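Local structure of D-glycero-D-manno-heptose 1-phosphate kinase (Bacteroides thetaiotaomicron, 3K85) at residues L39-T44 with S117-C122; S6-R11 with D334-W339; A57-C62 with I101-D106; M199-T204 with M327-I332. The protein probably phosphorylates D-glycero-D-manno-heptose 1-phosphate with ATP as the phosphate donor, as a member of the GHMP kinase family. All coordinates share one frame; numbering follows the deposited sequence.

From the N terminus, 6-11 comes first, and its partner 334-339 lies almost at the C terminus, so contact 2 closes the longest loop and encloses the other three. Within it, 39-44 opens contact 1 and 57-62 opens contact 3. Segment 101-106 closes contact 3 before 117-122 closes contact 1, so contact 3 sits within contact 1. Contact 4, from 199-204 to 327-332, follows in series, and no two contacts cross. Contacts 1, 2 and 3 all reach one mixed sheet: contact 2 adds its C-terminal strand, contact 3 an edge hairpin, and contact 1 a helix on its face. Contact 4 ties a separate three-stranded sheet to the chain returning toward the first.

Contact 1 of 4, residues L39-T44 with S117-C122; sequences LYAYCT and STMVVC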
loop_
_atom_site.group_PDB
_atom_site.type_symbol
_atom_site.label_atom_id
_atom_site.label_comp_id
_atom_site.label_asym_id
_atom_site.label_seq_id
_atom_site.Cartn_x
_atom_site.Cartn_y
_atom_site.Cartn_z
ATOM N N LEU A 39 16.509 -2.251 -11.954
ATOM C CA LEU A 39 17.283 -3.148 -12.817
ATOM C C LEU A 39 16.205 -4.004 -13.475
ATOM O O LEU A 39 15.438 -4.675 -12.785
ATOM C CB LEU A 39 18.256 -3.999 -11.993
ATOM C CG LEU A 39 19.626 -3.348 -11.752
ATOM C CD1 LEU A 39 19.467 -1.867 -11.423
ATOM C CD2 LEU A 39 20.331 -4.064 -10.625
ATOM N N TYR A 40 16.158 -3.994 -14.804
ATOM C CA TYR A 40 15.102 -4.684 -15.525
ATOM C C TYR A 40 15.426 -5.812 -16.500
ATOM O O TYR A 40 16.583 -6.160 -16.740
ATOM C CB TYR A 40 14.304 -3.643 -16.304
ATOM C CG TYR A 40 13.836 -2.451 -15.497
ATOM C CD1 TYR A 40 12.546 -2.419 -14.945
ATOM C CD2 TYR A 40 14.652 -1.316 -15.342
ATOM C CE1 TYR A 40 12.072 -1.289 -14.271
ATOM C CE2 TYR A 40 14.188 -0.179 -14.665
ATOM C CZ TYR A 40 12.891 -0.175 -14.136
ATOM O OH TYR A 40 12.398 0.943 -13.497
ATOM N N ALA A 41 14.344 -6.353 -17.062
ATOM C CA ALA A 41 14.359 -7.392 -18.081
ATOM C C ALA A 41 13.574 -6.700 -19.185
ATOM O O ALA A 41 12.527 -6.107 -18.920
ATOM C CB ALA A 41 13.606 -8.640 -17.600
ATOM N N TYR A 42 14.059 -6.743 -20.416
ATOM C CA TYR A 42 13.334 -6.070 -21.483
ATOM C C TYR A 42 13.018 -7.084 -22.540
ATOM O O TYR A 42 13.685 -8.097 -22.655
ATOM C CB TYR A 42 14.168 -4.948 -22.113
ATOM C CG TYR A 42 14.825 -4.019 -21.115
ATOM C CD1 TYR A 42 14.386 -2.694 -20.947
ATOM C CD2 TYR A 42 15.906 -4.452 -20.356
ATOM C CE1 TYR A 42 15.030 -1.830 -20.041
ATOM C CE2 TYR A 42 16.545 -3.605 -19.453
ATOM C CZ TYR A 42 16.111 -2.301 -19.296
ATOM O OH TYR A 42 16.755 -1.504 -18.368
ATOM N N CYS A 43 11.994 -6.802 -23.322
ATOM C CA CYS A 43 11.605 -7.701 -24.377
ATOM C C CYS A 43 10.807 -6.921 -25.396
ATOM O O CYS A 43 9.996 -6.072 -25.038
ATOM C CB CYS A 43 10.754 -8.849 -23.812
ATOM S SG CYS A 43 9.901 -9.845 -25.077
ATOM N N THR A 44 11.076 -7.157 -26.671
ATOM C CA THR A 44 10.284 -6.505 -27.693
ATOM C C THR A 44 9.871 -7.593 -28.654
ATOM O O THR A 44 10.653 -8.495 -28.966
ATOM C CB THR A 44 11.038 -5.373 -28.426
ATOM O OG1 THR A 44 10.787 -5.478 -29.833
ATOM C CG2 THR A 44 12.521 -5.430 -28.140
ATOM N N SER A 117 12.586 -15.314 -13.057
ATOM C CA SER A 117 11.166 -15.022 -12.897
ATOM C C SER A 117 10.818 -13.652 -13.487
ATOM O O SER A 117 9.785 -13.481 -14.135
ATOM C CB SER A 117 10.804 -15.075 -11.417
ATOM O OG SER A 117 11.175 -16.329 -10.864
ATOM N N THR A 118 11.691 -12.677 -13.276
ATOM C CA THR A 118 11.448 -11.348 -13.807
ATOM C C THR A 118 11.337 -11.420 -15.318
ATOM O O THR A 118 10.414 -10.831 -15.900
ATOM C CB THR A 118 12.569 -10.380 -13.406
ATOM O OG1 THR A 118 12.438 -10.065 -12.017
ATOM C CG2 THR A 118 12.501 -9.101 -14.217
HETATM N N MSE A 119 12.245 -12.163 -15.954
HETATM C CA MSE A 119 12.221 -12.288 -17.414
HETATM C C MSE A 119 10.981 -13.004 -17.946
HETATM O O MSE A 119 10.433 -12.619 -18.993
HETATM C CB MSE A 119 13.483 -12.993 -17.926
HETATM C CG MSE A 119 13.473 -13.242 -19.441
HETATM SE SE MSE A 119 13.275 -11.629 -20.536
HETATM C CE MSE A 119 15.024 -10.870 -20.147
ATOM N N VAL A 120 10.549 -14.055 -17.249
ATOM C CA VAL A 120 9.344 -14.788 -17.655
ATOM C C VAL A 120 8.152 -13.816 -17.603
ATOM O O VAL A 120 7.338 -13.763 -18.526
ATOM C CB VAL A 120 9.063 -15.992 -16.710
ATOM C CG1 VAL A 120 7.676 -16.571 -16.993
ATOM C CG2 VAL A 120 10.124 -17.067 -16.902
ATOM N N VAL A 121 8.063 -13.033 -16.532
ATOM C CA VAL A 121 6.984 -12.056 -16.409
ATOM C C VAL A 121 7.067 -11.066 -17.567
ATOM O O VAL A 121 6.080 -10.792 -18.238
ATOM C CB VAL A 121 7.071 -11.272 -15.069
ATOM C CG1 VAL A 121 5.986 -10.164 -15.017
ATOM C CG2 VAL A 121 6.918 -12.247 -13.894
ATOM N N CYS A 122 8.260 -10.539 -17.805
ATOM C CA CYS A 122 8.463 -9.593 -18.890
ATOM C C CYS A 122 7.996 -10.183 -20.217
ATOM O O CYS A 122 7.243 -9.559 -20.957
ATOM C CB CYS A 122 9.950 -9.208 -18.982
ATOM S SG CYS A 122 10.285 -8.016 -20.281
#
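A41 is the bump on strand 39-47 that fits helix 115-131. Its methyl drops into a hollow with three walls: T118 CG2 at 3.6 Å from A41 CB, CE of the selenomethionine M119 at 3.7 Å from the same carbon, and C122 CB at 3.9 Å from it. A small residue suits this floor, because the axes of segments 39-44 and 117-122 pass 7.7 Å apart, crossing at -35°. The M119 chain is bent at both chi2 and chi3, which brings its terminal methyl over the strand beside A41, where it also meets T103 of strand 99-105. In GHMP kinases this helix follows the glycine-rich loop that embraces the ATP phosphates, and here it lies against the central sheet of the N-terminal domain. T118 divides its two branches: the hydroxyl is hydrogen-bonded chiefly to P9 O of strand 4-15, with G114 O as a second, shared acceptor, while the methyl packs on A41. The second bump comes from the helix. C122 SG is anti to the backbone N (chi1 -179°), which carries it out toward the strand between A41 and C43, to 3.2 Å from A41 O and 3.7 Å from C43 CB. Cysteine is short and unbranched, and its polarisable sulfur can lie against both a carbonyl oxygen and the methylene of C43, the far wall of this hollow.

Contact 2 of 4, residues S6-R11 with D334-W339; sequences SKAPLR and DGAHGW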
loop_
_atom_site.group_PDB
_atom_site.type_symbol
_atom_site.label_atom_id
_atom_site.label_comp_id
_atom_site.label_asym_id
_atom_site.label_seq_id
_atom_site.Cartn_x
_atom_site.Cartn_y
_atom_site.Cartn_z
ATOM N N SER A 6 8.122 -4.500 -23.574
ATOM C CA SER A 6 7.744 -4.681 -22.187
ATOM C C SER A 6 9.015 -4.713 -21.383
ATOM O O SER A 6 10.085 -4.881 -21.942
ATOM C CB SER A 6 6.992 -6.011 -21.988
ATOM O OG SER A 6 7.875 -7.127 -22.030
ATOM N N LYS A 7 8.890 -4.531 -20.074
ATOM C CA LYS A 7 10.027 -4.593 -19.169
ATOM C C LYS A 7 9.496 -4.897 -17.785
ATOM O O LYS A 7 8.367 -4.528 -17.448
ATOM C CB LYS A 7 10.835 -3.280 -19.160
ATOM C CG LYS A 7 10.090 -2.063 -18.685
ATOM C CD LYS A 7 10.903 -0.783 -18.881
ATOM C CE LYS A 7 11.797 -0.462 -17.704
ATOM N NZ LYS A 7 12.338 0.929 -17.826
ATOM N N ALA A 8 10.306 -5.588 -16.990
ATOM C CA ALA A 8 9.921 -5.953 -15.632
ATOM C C ALA A 8 11.114 -5.721 -14.731
ATOM O O ALA A 8 12.254 -5.940 -15.135
ATOM C CB ALA A 8 9.491 -7.426 -15.577
ATOM N N PRO A 9 10.872 -5.279 -13.494
ATOM C CA PRO A 9 11.980 -5.030 -12.577
ATOM C C PRO A 9 12.403 -6.241 -11.755
ATOM O O PRO A 9 11.642 -7.190 -11.571
ATOM C CB PRO A 9 11.441 -3.902 -11.703
ATOM C CG PRO A 9 10.004 -4.300 -11.542
ATOM C CD PRO A 9 9.607 -4.745 -12.951
ATOM N N LEU A 10 13.640 -6.196 -11.273
ATOM C CA LEU A 10 14.183 -7.253 -10.437
ATOM C C LEU A 10 13.818 -6.782 -9.043
ATOM O O LEU A 10 13.216 -5.725 -8.894
ATOM C CB LEU A 10 15.703 -7.354 -10.599
ATOM C CG LEU A 10 16.223 -7.743 -11.992
ATOM C CD1 LEU A 10 17.723 -7.521 -12.041
ATOM C CD2 LEU A 10 15.891 -9.202 -12.308
ATOM N N ARG A 11 14.179 -7.541 -8.021
ATOM C CA ARG A 11 13.802 -7.144 -6.681
ATOM C C ARG A 11 14.825 -7.479 -5.623
ATOM O O ARG A 11 15.727 -8.267 -5.846
ATOM C CB ARG A 11 12.471 -7.808 -6.329
ATOM C CG ARG A 11 12.513 -9.332 -6.372
ATOM C CD ARG A 11 13.249 -9.886 -5.160
ATOM N NE ARG A 11 13.405 -11.336 -5.195
ATOM C CZ ARG A 11 14.563 -11.954 -4.984
ATOM N NH1 ARG A 11 15.651 -11.239 -4.732
ATOM N NH2 ARG A 11 14.635 -13.277 -5.008
ATOM N N ASP A 334 6.803 0.740 -9.845
ATOM C CA ASP A 334 5.977 0.085 -10.847
ATOM C C ASP A 334 6.353 -1.363 -11.113
ATOM O O ASP A 334 7.493 -1.769 -10.927
ATOM C CB ASP A 334 6.034 0.874 -12.157
ATOM C CG ASP A 334 5.144 2.100 -12.135
ATOM O OD1 ASP A 334 4.927 2.663 -11.035
ATOM O OD2 ASP A 334 4.671 2.505 -13.222
ATOM N N GLY A 335 5.377 -2.141 -11.543
ATOM C CA GLY A 335 5.634 -3.527 -11.860
ATOM C C GLY A 335 5.809 -3.627 -13.361
ATOM O O GLY A 335 5.913 -2.617 -14.052
ATOM N N ALA A 336 5.826 -4.849 -13.867
ATOM C CA ALA A 336 5.993 -5.096 -15.289
ATOM C C ALA A 336 4.916 -4.425 -16.139
ATOM O O ALA A 336 3.747 -4.374 -15.758
ATOM C CB ALA A 336 5.981 -6.601 -15.541
ATOM N N HIS A 337 5.304 -3.912 -17.301
ATOM C CA HIS A 337 4.330 -3.290 -18.185
ATOM C C HIS A 337 4.769 -3.346 -19.639
ATOM O O HIS A 337 5.956 -3.514 -19.943
ATOM C CB HIS A 337 4.067 -1.835 -17.773
ATOM C CG HIS A 337 5.285 -0.966 -17.812
ATOM N ND1 HIS A 337 6.190 -0.908 -16.774
ATOM C CD2 HIS A 337 5.760 -0.142 -18.774
ATOM C CE1 HIS A 337 7.170 -0.082 -17.097
ATOM N NE2 HIS A 337 6.935 0.396 -18.304
ATOM N N GLY A 338 3.793 -3.217 -20.532
ATOM C CA GLY A 338 4.068 -3.258 -21.947
ATOM C C GLY A 338 3.452 -2.071 -22.653
ATOM O O GLY A 338 2.585 -1.386 -22.109
ATOM N N TRP A 339 3.913 -1.818 -23.867
ATOM C CA TRP A 339 3.401 -0.720 -24.655
ATOM C C TRP A 339 3.539 -1.069 -26.131
ATOM O O TRP A 339 4.349 -1.917 -26.502
ATOM C CB TRP A 339 4.132 0.591 -24.291
ATOM C CG TRP A 339 5.606 0.690 -24.618
ATOM C CD1 TRP A 339 6.163 1.289 -25.715
ATOM C CD2 TRP A 339 6.706 0.240 -23.812
ATOM N NE1 TRP A 339 7.540 1.246 -25.637
ATOM C CE2 TRP A 339 7.898 0.610 -24.483
ATOM C CE3 TRP A 339 6.798 -0.434 -22.594
ATOM C CZ2 TRP A 339 9.165 0.325 -23.970
ATOM C CZ3 TRP A 339 8.058 -0.718 -22.083
ATOM C CH2 TRP A 339 9.226 -0.338 -22.770
#
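K7 and H337 are joined by two backbone hydrogen bonds, K7 N to H337 O and H337 N to K7 O, both 3.1 Å, which make them an antiparallel hydrogen-bonded pair. Next to it, S6 and G338 form the non-hydrogen-bonded pair, and S6 CA lends a C-H to H337 O at 3.1 Å. A336 CA does the same for K7 O, so each carbonyl accepts a CA-H as well as the N-H from across the pair. Within the later segment, H337 ND1 gives its hydrogen to G335 O at 3.2 Å, almost straight at 177° and in the plane of the imidazole, which fixes the rotation of that ring. The short C-terminal strand 337-340 thereby joins the edge of strand 4-15, bringing the two ends of the chain together in the sheet of the ribosomal S5-like N-terminal domain. Side chains pack on both faces. A8 CB meets A336 CB at 3.6 Å, two small side chains under helix 115-131. On the other face CG of K7 and of H337 each lies between its backbone N and carbonyl carbon (chi1 62° and 60°), so the two side chains leave in the same direction, K7 CG 3.9 Å from H337 CE1. Contacts of other kinds are fewer. The K7 amine makes a cation-pi contact with Y40, and W339 lays one face of its indole over S6 N. P9, which has no N-H to offer, stands where the pairing stops, its CG 3.6 Å from D334 O.

Contact 3 of 4, residues A57-C62 with I101-D106; sequences AYDAQC and ITTYND
A57 and T103 form the tight part of this contact. They are bridged in parallel, A57 CB lying 3.9 Å from T103 CB, and T103 O serves as the shared acceptor. Y58 N donates to T103 O at 2.7 Å, bent to 133°, and A57 CA adds a C-H contact. The small A57 and the beta-branched T103 suit this buried face, where both touch I81 of helix 79-91. After A57 the chain turns back between strands 52-57 and 62-67. Q61 and C62 both face A57, a G1 beta bulge, with A57 and C62 joined by two backbone hydrogen bonds; Q61 is left-handed, a conformation that glycine usually fills at this position.

The outer side is looser. Y58, whose CG lies beside its own backbone N (chi1 -62°), lays its ring edge against the strand: Y58 CD2 comes 3.3 Å from T103 O and Y58 CE2 3.9 Å from T102 CG2. Y58 CB rests on Y104 CB at 3.8 Å, but the Y104 ring turns away to stack on Y42, and the Y58 hydroxyl is hydrogen-bonded to N56 ND2. A tyrosine works well at this solvent-exposed place, greasy along its edge and polar at its end. One carbonyl thus gathers an N-H, a backbone C-H and an aromatic edge: T103 O holds the start of the turn, continuing the parallel pairing of I101 and T103 with E54 and N56.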
loop_
_atom_site.group_PDB
_atom_site.type_symbol
_atom_site.label_atom_id
_atom_site.label_comp_id
_atom_site.label_asym_id
_atom_site.label_seq_id
_atom_site.Cartn_x
_atom_site.Cartn_y
_atom_site.Cartn_z
ATOM N N ALA A 57 18.002 -13.601 -27.876
ATOM C CA ALA A 57 18.030 -13.449 -26.429
ATOM C C ALA A 57 19.430 -13.329 -25.832
ATOM O O ALA A 57 20.103 -14.327 -25.586
ATOM C CB ALA A 57 17.301 -14.619 -25.789
ATOM N N TYR A 58 19.852 -12.100 -25.573
ATOM C CA TYR A 58 21.162 -11.852 -24.998
ATOM C C TYR A 58 21.306 -12.492 -23.613
ATOM O O TYR A 58 22.422 -12.777 -23.162
ATOM C CB TYR A 58 21.403 -10.336 -24.922
ATOM C CG TYR A 58 21.394 -9.673 -26.284
ATOM C CD1 TYR A 58 22.580 -9.440 -26.981
ATOM C CD2 TYR A 58 20.194 -9.354 -26.908
ATOM C CE1 TYR A 58 22.565 -8.906 -28.273
ATOM C CE2 TYR A 58 20.164 -8.829 -28.192
ATOM C CZ TYR A 58 21.354 -8.607 -28.873
ATOM O OH TYR A 58 21.315 -8.112 -30.160
ATOM N N ASP A 59 20.181 -12.726 -22.942
ATOM C CA ASP A 59 20.193 -13.312 -21.605
ATOM C C ASP A 59 20.361 -14.824 -21.638
ATOM O O ASP A 59 21.058 -15.393 -20.807
ATOM C CB ASP A 59 18.907 -12.950 -20.848
ATOM C CG ASP A 59 17.663 -13.352 -21.600
ATOM O OD1 ASP A 59 17.538 -12.925 -22.761
ATOM O OD2 ASP A 59 16.815 -14.085 -21.040
ATOM N N ALA A 60 19.708 -15.474 -22.591
ATOM C CA ALA A 60 19.820 -16.921 -22.723
ATOM C C ALA A 60 20.989 -17.234 -23.654
ATOM O O ALA A 60 21.277 -18.397 -23.944
ATOM C CB ALA A 60 18.528 -17.500 -23.284
ATOM N N GLN A 61 21.655 -16.180 -24.115
ATOM C CA GLN A 61 22.797 -16.304 -25.012
ATOM C C GLN A 61 22.446 -17.167 -26.216
ATOM O O GLN A 61 23.174 -18.096 -26.564
ATOM C CB GLN A 61 23.987 -16.900 -24.252
ATOM C CG GLN A 61 24.661 -15.919 -23.298
ATOM C CD GLN A 61 25.500 -16.611 -22.241
ATOM O OE1 GLN A 61 26.280 -15.976 -21.531
ATOM N NE2 GLN A 61 25.332 -17.924 -22.122
ATOM N N CYS A 62 21.326 -16.846 -26.851
ATOM C CA CYS A 62 20.863 -17.588 -28.007
ATOM C C CYS A 62 20.405 -16.675 -29.122
ATOM O O CYS A 62 19.787 -15.644 -28.876
ATOM C CB CYS A 62 19.700 -18.500 -27.617
ATOM S SG CYS A 62 18.784 -19.166 -29.041
ATOM N N ILE A 101 11.581 -11.735 -31.795
ATOM C CA ILE A 101 11.556 -11.404 -30.378
ATOM C C ILE A 101 12.959 -11.218 -29.807
ATOM O O ILE A 101 13.813 -12.095 -29.926
ATOM C CB ILE A 101 10.783 -12.485 -29.564
ATOM C CG1 ILE A 101 10.753 -12.099 -28.085
ATOM C CG2 ILE A 101 11.409 -13.854 -29.766
ATOM C CD1 ILE A 101 10.022 -13.088 -27.203
ATOM N N THR A 102 13.185 -10.060 -29.184
ATOM C CA THR A 102 14.488 -9.734 -28.609
ATOM C C THR A 102 14.455 -9.725 -27.097
ATOM O O THR A 102 13.478 -9.303 -26.493
ATOM C CB THR A 102 14.951 -8.379 -29.111
ATOM O OG1 THR A 102 15.009 -8.426 -30.537
ATOM C CG2 THR A 102 16.317 -8.025 -28.545
ATOM N N THR A 103 15.537 -10.152 -26.471
ATOM C CA THR A 103 15.537 -10.233 -25.030
ATOM C C THR A 103 16.875 -9.966 -24.360
ATOM O O THR A 103 17.904 -10.449 -24.818
ATOM C CB THR A 103 15.055 -11.644 -24.609
ATOM O OG1 THR A 103 13.649 -11.769 -24.847
ATOM C CG2 THR A 103 15.313 -11.884 -23.173
ATOM N N TYR A 104 16.858 -9.194 -23.276
ATOM C CA TYR A 104 18.072 -8.943 -22.509
ATOM C C TYR A 104 17.727 -8.521 -21.087
ATOM O O TYR A 104 16.649 -8.000 -20.833
ATOM C CB TYR A 104 19.011 -7.940 -23.217
ATOM C CG TYR A 104 18.654 -6.478 -23.161
ATOM C CD1 TYR A 104 19.063 -5.679 -22.088
ATOM C CD2 TYR A 104 17.937 -5.877 -24.201
ATOM C CE1 TYR A 104 18.765 -4.307 -22.050
ATOM C CE2 TYR A 104 17.632 -4.509 -24.174
ATOM C CZ TYR A 104 18.046 -3.730 -23.095
ATOM O OH TYR A 104 17.719 -2.388 -23.058
ATOM N N ASN A 105 18.647 -8.793 -20.170
ATOM C CA ASN A 105 18.475 -8.519 -18.749
ATOM C C ASN A 105 19.626 -7.647 -18.250
ATOM O O ASN A 105 20.675 -7.590 -18.880
ATOM C CB ASN A 105 18.461 -9.861 -18.002
ATOM C CG ASN A 105 17.754 -9.791 -16.660
ATOM O OD1 ASN A 105 18.265 -9.205 -15.703
ATOM N ND2 ASN A 105 16.564 -10.391 -16.583
ATOM N N ASP A 106 19.421 -6.954 -17.130
ATOM C CA ASP A 106 20.462 -6.099 -16.554
ATOM C C ASP A 106 21.231 -6.849 -15.474
ATOM O O ASP A 106 22.109 -6.280 -14.825
ATOM C CB ASP A 106 19.872 -4.821 -15.936
ATOM C CG ASP A 106 19.370 -3.837 -16.977
ATOM O OD1 ASP A 106 19.965 -3.773 -18.074
ATOM O OD2 ASP A 106 18.392 -3.112 -16.689
#

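Contact 4 of 4, residues M199-T204 with M327-I332; sequences MVLYFT and MPFQFI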
loop_
_atom_site.group_PDB
_atom_site.type_symbol
_atom_site.label_atom_id
_atom_site.label_comp_id
_atom_site.label_asym_id
_atom_site.label_seq_id
_atom_site.Cartn_x
_atom_site.Cartn_y
_atom_site.Cartn_z
HETATM N N MSE A 199 21.635 2.120 1.871
HETATM C CA MSE A 199 21.941 0.782 1.364
HETATM C C MSE A 199 22.978 0.646 0.268
HETATM O O MSE A 199 23.094 1.483 -0.626
HETATM C CB MSE A 199 20.664 0.090 0.898
HETATM C CG MSE A 199 19.808 -0.434 2.020
HETATM SE SE MSE A 199 18.103 -1.074 1.375
HETATM C CE MSE A 199 18.729 -2.231 -0.057
ATOM N N VAL A 200 23.719 -0.450 0.345
ATOM C CA VAL A 200 24.748 -0.754 -0.629
ATOM C C VAL A 200 24.521 -2.169 -1.179
ATOM O O VAL A 200 24.362 -3.125 -0.418
ATOM C CB VAL A 200 26.152 -0.672 0.012
ATOM C CG1 VAL A 200 27.226 -0.736 -1.069
ATOM C CG2 VAL A 200 26.281 0.608 0.813
ATOM N N LEU A 201 24.481 -2.279 -2.502
ATOM C CA LEU A 201 24.302 -3.553 -3.188
ATOM C C LEU A 201 25.665 -3.989 -3.704
ATOM O O LEU A 201 26.236 -3.334 -4.576
ATOM C CB LEU A 201 23.353 -3.388 -4.369
ATOM C CG LEU A 201 21.900 -3.816 -4.189
ATOM C CD1 LEU A 201 21.612 -4.956 -5.154
ATOM C CD2 LEU A 201 21.640 -4.238 -2.749
ATOM N N TYR A 202 26.185 -5.094 -3.183
ATOM C CA TYR A 202 27.499 -5.562 -3.607
ATOM C C TYR A 202 27.573 -7.029 -4.035
ATOM O O TYR A 202 27.261 -7.937 -3.262
ATOM C CB TYR A 202 28.516 -5.305 -2.490
ATOM C CG TYR A 202 29.912 -5.776 -2.814
ATOM C CD1 TYR A 202 30.604 -5.264 -3.911
ATOM C CD2 TYR A 202 30.539 -6.749 -2.030
ATOM C CE1 TYR A 202 31.889 -5.711 -4.227
ATOM C CE2 TYR A 202 31.825 -7.205 -2.334
ATOM C CZ TYR A 202 32.493 -6.682 -3.435
ATOM O OH TYR A 202 33.753 -7.141 -3.749
ATOM N N PHE A 203 27.995 -7.249 -5.277
ATOM C CA PHE A 203 28.138 -8.597 -5.812
ATOM C C PHE A 203 29.605 -9.002 -5.693
ATOM O O PHE A 203 30.472 -8.151 -5.497
ATOM C CB PHE A 203 27.725 -8.644 -7.282
ATOM C CG PHE A 203 26.281 -8.310 -7.525
ATOM C CD1 PHE A 203 25.809 -7.013 -7.346
ATOM C CD2 PHE A 203 25.401 -9.286 -7.979
ATOM C CE1 PHE A 203 24.481 -6.691 -7.623
ATOM C CE2 PHE A 203 24.071 -8.974 -8.258
ATOM C CZ PHE A 203 23.613 -7.673 -8.081
ATOM N N THR A 204 29.889 -10.294 -5.818
ATOM C CA THR A 204 31.266 -10.766 -5.719
ATOM C C THR A 204 31.830 -11.139 -7.087
ATOM O O THR A 204 31.256 -10.796 -8.122
ATOM C CB THR A 204 31.374 -11.989 -4.798
ATOM O OG1 THR A 204 30.656 -11.742 -3.583
ATOM C CG2 THR A 204 32.829 -12.256 -4.460
HETATM N N MSE A 327 26.863 -2.436 -6.997
HETATM C CA MSE A 327 25.842 -2.152 -7.993
HETATM C C MSE A 327 24.882 -1.064 -7.518
HETATM O O MSE A 327 24.100 -1.268 -6.591
HETATM C CB MSE A 327 25.069 -3.435 -8.326
HETATM C CG MSE A 327 23.976 -3.270 -9.375
HETATM SE SE MSE A 327 24.605 -2.534 -11.066
HETATM C CE MSE A 327 24.770 -4.169 -12.093
ATOM N N PRO A 328 24.942 0.118 -8.147
ATOM C CA PRO A 328 24.063 1.227 -7.776
ATOM C C PRO A 328 22.626 0.919 -8.195
ATOM O O PRO A 328 22.381 0.368 -9.272
ATOM C CB PRO A 328 24.663 2.401 -8.539
ATOM C CG PRO A 328 25.171 1.750 -9.779
ATOM C CD PRO A 328 25.851 0.517 -9.236
ATOM N N PHE A 329 21.675 1.285 -7.345
ATOM C CA PHE A 329 20.286 1.001 -7.644
ATOM C C PHE A 329 19.357 2.024 -7.013
ATOM O O PHE A 329 19.759 2.843 -6.193
ATOM C CB PHE A 329 19.917 -0.379 -7.089
ATOM C CG PHE A 329 19.707 -0.380 -5.604
ATOM C CD1 PHE A 329 18.429 -0.236 -5.073
ATOM C CD2 PHE A 329 20.794 -0.402 -4.735
ATOM C CE1 PHE A 329 18.240 -0.106 -3.698
ATOM C CE2 PHE A 329 20.617 -0.270 -3.348
ATOM C CZ PHE A 329 19.340 -0.121 -2.831
ATOM N N GLN A 330 18.094 1.932 -7.403
ATOM C CA GLN A 330 17.044 2.774 -6.875
ATOM C C GLN A 330 15.789 1.899 -6.855
ATOM O O GLN A 330 15.614 1.026 -7.710
ATOM C CB GLN A 330 16.828 3.997 -7.770
ATOM C CG GLN A 330 18.001 4.965 -7.781
ATOM C CD GLN A 330 18.309 5.505 -6.394
ATOM O OE1 GLN A 330 17.450 6.110 -5.750
ATOM N NE2 GLN A 330 19.536 5.289 -5.926
ATOM N N PHE A 331 14.938 2.113 -5.861
ATOM C CA PHE A 331 13.699 1.363 -5.755
ATOM C C PHE A 331 12.760 1.889 -6.824
ATOM O O PHE A 331 12.747 3.087 -7.099
ATOM C CB PHE A 331 13.081 1.572 -4.379
ATOM C CG PHE A 331 13.802 0.856 -3.284
ATOM C CD1 PHE A 331 13.781 -0.535 -3.216
ATOM C CD2 PHE A 331 14.501 1.566 -2.321
ATOM C CE1 PHE A 331 14.442 -1.208 -2.201
ATOM C CE2 PHE A 331 15.169 0.908 -1.300
ATOM C CZ PHE A 331 15.141 -0.482 -1.237
ATOM N N ILE A 332 11.993 1.006 -7.445
ATOM C CA ILE A 332 11.058 1.443 -8.469
ATOM C C ILE A 332 9.681 0.972 -8.004
ATOM O O ILE A 332 9.527 -0.169 -7.568
ATOM C CB ILE A 332 11.448 0.860 -9.864
ATOM C CG1 ILE A 332 10.500 1.386 -10.940
ATOM C CG2 ILE A 332 11.415 -0.645 -9.841
ATOM C CD1 ILE A 332 10.562 2.906 -11.120
#
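M199, a selenomethionine in this crystal, reaches from strand 199-202 to the rims of two phenylalanine rings of the returning chain. Its CB already lies 4.0 Å from F329 CZ, in the plane of that ring. Farther out, SE comes 4.0 Å from F331 CZ in a Met-aromatic contact made at the ring edge: selenium is 5.3 Å from the ring centroid and 79° off its normal. A bend at chi3 (51°) then turns the terminal methyl back, and CE ends 3.5 Å from F329 CZ, still close to F331. The two rings also meet each other, F329 CE1 standing over a face of F331. A methionine-type chain, long and flexible, can bend to reach both F329 and the edge of F331.

L201, two residues on, points the same way and packs its branch point CG on F329 CD2 at 3.6 Å. Beyond it F203 uses CE1 to touch M327 CB at 3.4 Å. Strand 199-202 is an outer strand of the three-stranded sheet in the C-terminal half of this GHMP kinase, and segment 327-332 carries the chain from helix 309-320 back toward the N-terminal sheet. L12 of strand 4-15 touches M199, L201 and F329, so the cluster lies where the two halves meet. M327 N donates to L201 O at 2.7 Å, the donor tilted 21° from the carbonyl plane. That bond, next to the F203 and F325 backbone pairing, ties the M327 end, while the rest adheres by apolar and aromatic surface.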